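Local coordinates for protein N-acetylmuramoyl-L-alanine amidase XlyA (Bacillus subtilis, PDB 3RDR) that is the zinc-binding catalytic domain of an autolysin that hydrolyses the link between N-acetylmuramoyl residues and L-amino acids in cell-wall peptidoglycan, at residues A[42-50]-A[62-71]. Sequence-based numbering, arbitrary orientation.
Sequences DAAAHARYL and TVDDTEIYQH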
loop_
_atom_site.group_PDB
_atom_site.type_symbol
_atom_site.label_atom_id
_atom_site.label_comp_id
_atom_site.label_asym_id
_atom_site.label_seq_id
_atom_site.Cartn_x
_atom_site.Cartn_y
_atom_site.Cartn_z
ATOM N N ASP A 42 -8.400 4.644 9.932
ATOM C CA ASP A 42 -7.117 3.990 10.146
ATOM C C ASP A 42 -6.988 2.656 9.412
ATOM O O ASP A 42 -7.843 2.304 8.600
ATOM C CB ASP A 42 -6.879 3.806 11.649
ATOM C CG ASP A 42 -7.900 2.894 12.301
ATOM O OD1 ASP A 42 -7.966 2.882 13.545
ATOM O OD2 ASP A 42 -8.632 2.184 11.579
ATOM N N ALA A 43 -5.918 1.920 9.702
ATOM C CA ALA A 43 -5.651 0.640 9.041
ATOM C C ALA A 43 -6.739 -0.406 9.259
ATOM O O ALA A 43 -7.153 -1.077 8.320
ATOM C CB ALA A 43 -4.292 0.089 9.491
ATOM N N ALA A 44 -7.196 -0.549 10.498
ATOM C CA ALA A 44 -8.244 -1.513 10.805
ATOM C C ALA A 44 -9.524 -1.155 10.052
ATOM O O ALA A 44 -10.219 -2.038 9.542
ATOM C CB ALA A 44 -8.510 -1.549 12.316
ATOM N N ALA A 45 -9.836 0.135 9.975
ATOM C CA ALA A 45 -11.043 0.568 9.273
ATOM C C ALA A 45 -10.956 0.215 7.790
ATOM O O ALA A 45 -11.939 -0.235 7.196
ATOM C CB ALA A 45 -11.260 2.077 9.451
ATOM N N HIS A 46 -9.789 0.419 7.184
ATOM C CA HIS A 46 -9.631 0.078 5.776
ATOM C C HIS A 46 -9.730 -1.437 5.583
ATOM O O HIS A 46 -10.257 -1.901 4.582
ATOM C CB HIS A 46 -8.293 0.594 5.227
ATOM C CG HIS A 46 -8.299 2.057 4.908
ATOM N ND1 HIS A 46 -8.222 3.034 5.879
ATOM C CD2 HIS A 46 -8.418 2.711 3.727
ATOM C CE1 HIS A 46 -8.294 4.224 5.310
ATOM N NE2 HIS A 46 -8.413 4.056 4.005
ATOM N N ALA A 47 -9.224 -2.205 6.543
ATOM C CA ALA A 47 -9.289 -3.664 6.456
ATOM C C ALA A 47 -10.745 -4.115 6.365
ATOM O O ALA A 47 -11.081 -5.023 5.604
ATOM C CB ALA A 47 -8.628 -4.291 7.674
ATOM N N ARG A 48 -11.601 -3.476 7.157
ATOM C CA ARG A 48 -13.024 -3.792 7.179
ATOM C C ARG A 48 -13.672 -3.353 5.869
ATOM O O ARG A 48 -14.454 -4.095 5.273
ATOM C CB ARG A 48 -13.705 -3.093 8.364
ATOM C CG ARG A 48 -15.176 -3.454 8.536
ATOM C CD ARG A 48 -15.777 -2.911 9.835
ATOM N NE ARG A 48 -15.947 -1.455 9.835
ATOM C CZ ARG A 48 -15.023 -0.580 10.232
ATOM N NH1 ARG A 48 -13.843 -0.997 10.671
ATOM N NH2 ARG A 48 -15.282 0.722 10.193
ATOM N N TYR A 49 -13.341 -2.148 5.415
ATOM C CA TYR A 49 -13.901 -1.647 4.170
ATOM C C TYR A 49 -13.592 -2.555 2.976
ATOM O O TYR A 49 -14.480 -2.874 2.179
ATOM C CB TYR A 49 -13.369 -0.248 3.869
ATOM C CG TYR A 49 -13.618 0.170 2.435
ATOM C CD1 TYR A 49 -14.888 0.561 2.012
ATOM C CD2 TYR A 49 -12.598 0.118 1.487
ATOM C CE1 TYR A 49 -15.135 0.892 0.674
ATOM C CE2 TYR A 49 -12.833 0.444 0.149
ATOM C CZ TYR A 49 -14.103 0.829 -0.249
ATOM O OH TYR A 49 -14.348 1.137 -1.575
ATOM N N LEU A 50 -12.334 -2.963 2.850
ATOM C CA LEU A 50 -11.917 -3.802 1.731
ATOM C C LEU A 50 -12.641 -5.142 1.624
ATOM O O LEU A 50 -12.668 -5.749 0.551
ATOM C CB LEU A 50 -10.396 -4.022 1.773
ATOM C CG LEU A 50 -9.557 -2.793 1.383
ATOM C CD1 LEU A 50 -8.070 -3.074 1.554
ATOM C CD2 LEU A 50 -9.857 -2.421 -0.066
ATOM N N THR A 62 -2.002 -1.572 4.572
ATOM C CA THR A 62 -2.478 -0.251 4.960
ATOM C C THR A 62 -1.698 0.046 6.238
ATOM O O THR A 62 -1.663 -0.773 7.161
ATOM C CB THR A 62 -3.982 -0.206 5.246
ATOM O OG1 THR A 62 -4.706 -0.540 4.054
ATOM C CG2 THR A 62 -4.384 1.211 5.683
ATOM N N VAL A 63 -1.059 1.208 6.275
ATOM C CA VAL A 63 -0.232 1.605 7.407
ATOM C C VAL A 63 -0.724 2.867 8.113
ATOM O O VAL A 63 -0.971 3.878 7.461
ATOM C CB VAL A 63 1.230 1.887 6.933
ATOM C CG1 VAL A 63 2.135 2.186 8.133
ATOM C CG2 VAL A 63 1.767 0.714 6.126
ATOM N N ASP A 64 -0.894 2.808 9.433
ATOM C CA ASP A 64 -1.266 4.008 10.183
ATOM C C ASP A 64 -0.173 4.224 11.230
ATOM O O ASP A 64 0.850 3.533 11.195
ATOM C CB ASP A 64 -2.670 3.925 10.819
ATOM C CG ASP A 64 -2.809 2.821 11.845
ATOM O OD1 ASP A 64 -1.863 2.593 12.620
ATOM O OD2 ASP A 64 -3.892 2.196 11.892
ATOM N N ASP A 65 -0.361 5.173 12.142
ATOM C CA ASP A 65 0.669 5.462 13.140
ATOM C C ASP A 65 0.829 4.416 14.232
ATOM O O ASP A 65 1.780 4.466 15.015
ATOM C CB ASP A 65 0.414 6.837 13.775
ATOM C CG ASP A 65 -0.832 6.873 14.652
ATOM O OD1 ASP A 65 -1.655 5.934 14.606
ATOM O OD2 ASP A 65 -0.994 7.870 15.388
ATOM N N THR A 66 -0.084 3.454 14.274
ATOM C CA THR A 66 -0.035 2.427 15.300
ATOM C C THR A 66 0.299 1.032 14.783
ATOM O O THR A 66 1.152 0.345 15.342
ATOM C CB THR A 66 -1.378 2.357 16.052
ATOM O OG1 THR A 66 -1.704 3.657 16.561
ATOM C CG2 THR A 66 -1.297 1.375 17.210
ATOM N N GLU A 67 -0.371 0.611 13.715
ATOM C CA GLU A 67 -0.139 -0.724 13.184
ATOM C C GLU A 67 -0.273 -0.833 11.675
ATOM O O GLU A 67 -0.516 0.155 10.985
ATOM C CB GLU A 67 -1.101 -1.700 13.851
ATOM C CG GLU A 67 -2.528 -1.200 13.862
ATOM C CD GLU A 67 -3.414 -2.023 14.761
ATOM O OE1 GLU A 67 -2.878 -2.648 15.702
ATOM O OE2 GLU A 67 -4.643 -2.033 14.540
ATOM N N ILE A 68 -0.123 -2.059 11.184
ATOM C CA ILE A 68 -0.203 -2.360 9.761
ATOM C C ILE A 68 -1.133 -3.550 9.550
ATOM O O ILE A 68 -1.048 -4.543 10.274
ATOM C CB ILE A 68 1.189 -2.735 9.202
ATOM C CG1 ILE A 68 2.160 -1.568 9.374
ATOM C CG2 ILE A 68 1.082 -3.116 7.730
ATOM C CD1 ILE A 68 3.598 -1.933 9.075
ATOM N N TYR A 69 -2.024 -3.439 8.570
ATOM C CA TYR A 69 -2.949 -4.513 8.238
ATOM C C TYR A 69 -2.631 -5.000 6.830
ATOM O O TYR A 69 -2.350 -4.194 5.944
ATOM C CB TYR A 69 -4.403 -4.027 8.285
ATOM C CG TYR A 69 -5.090 -4.231 9.618
ATOM C CD1 TYR A 69 -4.760 -3.446 10.728
ATOM C CD2 TYR A 69 -6.059 -5.223 9.777
ATOM C CE1 TYR A 69 -5.380 -3.648 11.963
ATOM C CE2 TYR A 69 -6.686 -5.435 11.007
ATOM C CZ TYR A 69 -6.341 -4.645 12.094
ATOM O OH TYR A 69 -6.951 -4.858 13.311
ATOM N N GLN A 70 -2.665 -6.316 6.632
ATOM C CA GLN A 70 -2.398 -6.908 5.321
ATOM C C GLN A 70 -3.716 -7.488 4.813
ATOM O O GLN A 70 -4.346 -8.303 5.484
ATOM C CB GLN A 70 -1.346 -8.012 5.427
ATOM C CG GLN A 70 -0.770 -8.448 4.088
ATOM C CD GLN A 70 0.143 -9.655 4.215
ATOM O OE1 GLN A 70 0.791 -9.845 5.239
ATOM N NE2 GLN A 70 0.207 -10.464 3.170
ATOM N N HIS A 71 -4.117 -7.067 3.620
ATOM C CA HIS A 71 -5.379 -7.486 3.032
ATOM C C HIS A 71 -5.240 -8.564 1.967
ATOM O O HIS A 71 -6.222 -9.196 1.583
ATOM C CB HIS A 71 -6.059 -6.264 2.414
ATOM C CG HIS A 71 -5.925 -5.022 3.236
ATOM N ND1 HIS A 71 -6.631 -4.820 4.403
ATOM C CD2 HIS A 71 -5.146 -3.926 3.072
ATOM C CE1 HIS A 71 -6.294 -3.651 4.922
ATOM N NE2 HIS A 71 -5.394 -3.090 4.134
HETATM O O HOH W 1 -5.420 0.265 12.723
HETATM O O HOH W 2 -8.870 -6.502 4.622
#
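Asp64 OD2 is gripped from the first turn of helix 43-50: Ala43 N donates to it on its anti side at 3.0 Å, and a water donates at 2.6 Å to the same OD2. That water also accepts from Ala44 N and donates to Glu67 OE2, so two successive amides at the helix start are satisfied, directly or through the water, by the turn joining strands 61-63 and 68-70. The other carboxylate oxygen, OD1, holds this turn in shape by accepting from Thr66 N, which makes an Asx turn, and from Glu67 N one residue further on, an Asx motif. With CG between its backbone N and carbonyl carbon (chi1 63°), Asp64 can serve both turn and helix. Asp42, the N-cap, accepts from Ala45 N through its own OD2; the partial positive charge at the helix start probably eases the closeness of the two carboxylates.

Further along, the alanines of the helix settle close on the Tyr69 ring, and Leu50 on that of His71. Ala44 CA lies over one face of the Tyr69 ring, 3.9 Å from its centroid, while Ala47 CB comes obliquely to Tyr69 CD2. Leu50 CD1 sits over the centre of one face of the His71 ring in a CH-pi contact, 3.4 Å from the centroid, and Ala47 CA meets the ring edge. A 2.6 Å hydrogen bond between His71 NE2 and Thr62 OG1 helps fix the imidazole, and a second water links His71 ND1 to Ala47 O.

The helix thus covers one face of the antiparallel hairpin in the mixed sheet of this T7 lysozyme-like amidase domain, while Val63 and Ile68 leave the backbone away from it, and their side chains touch helix 105-122.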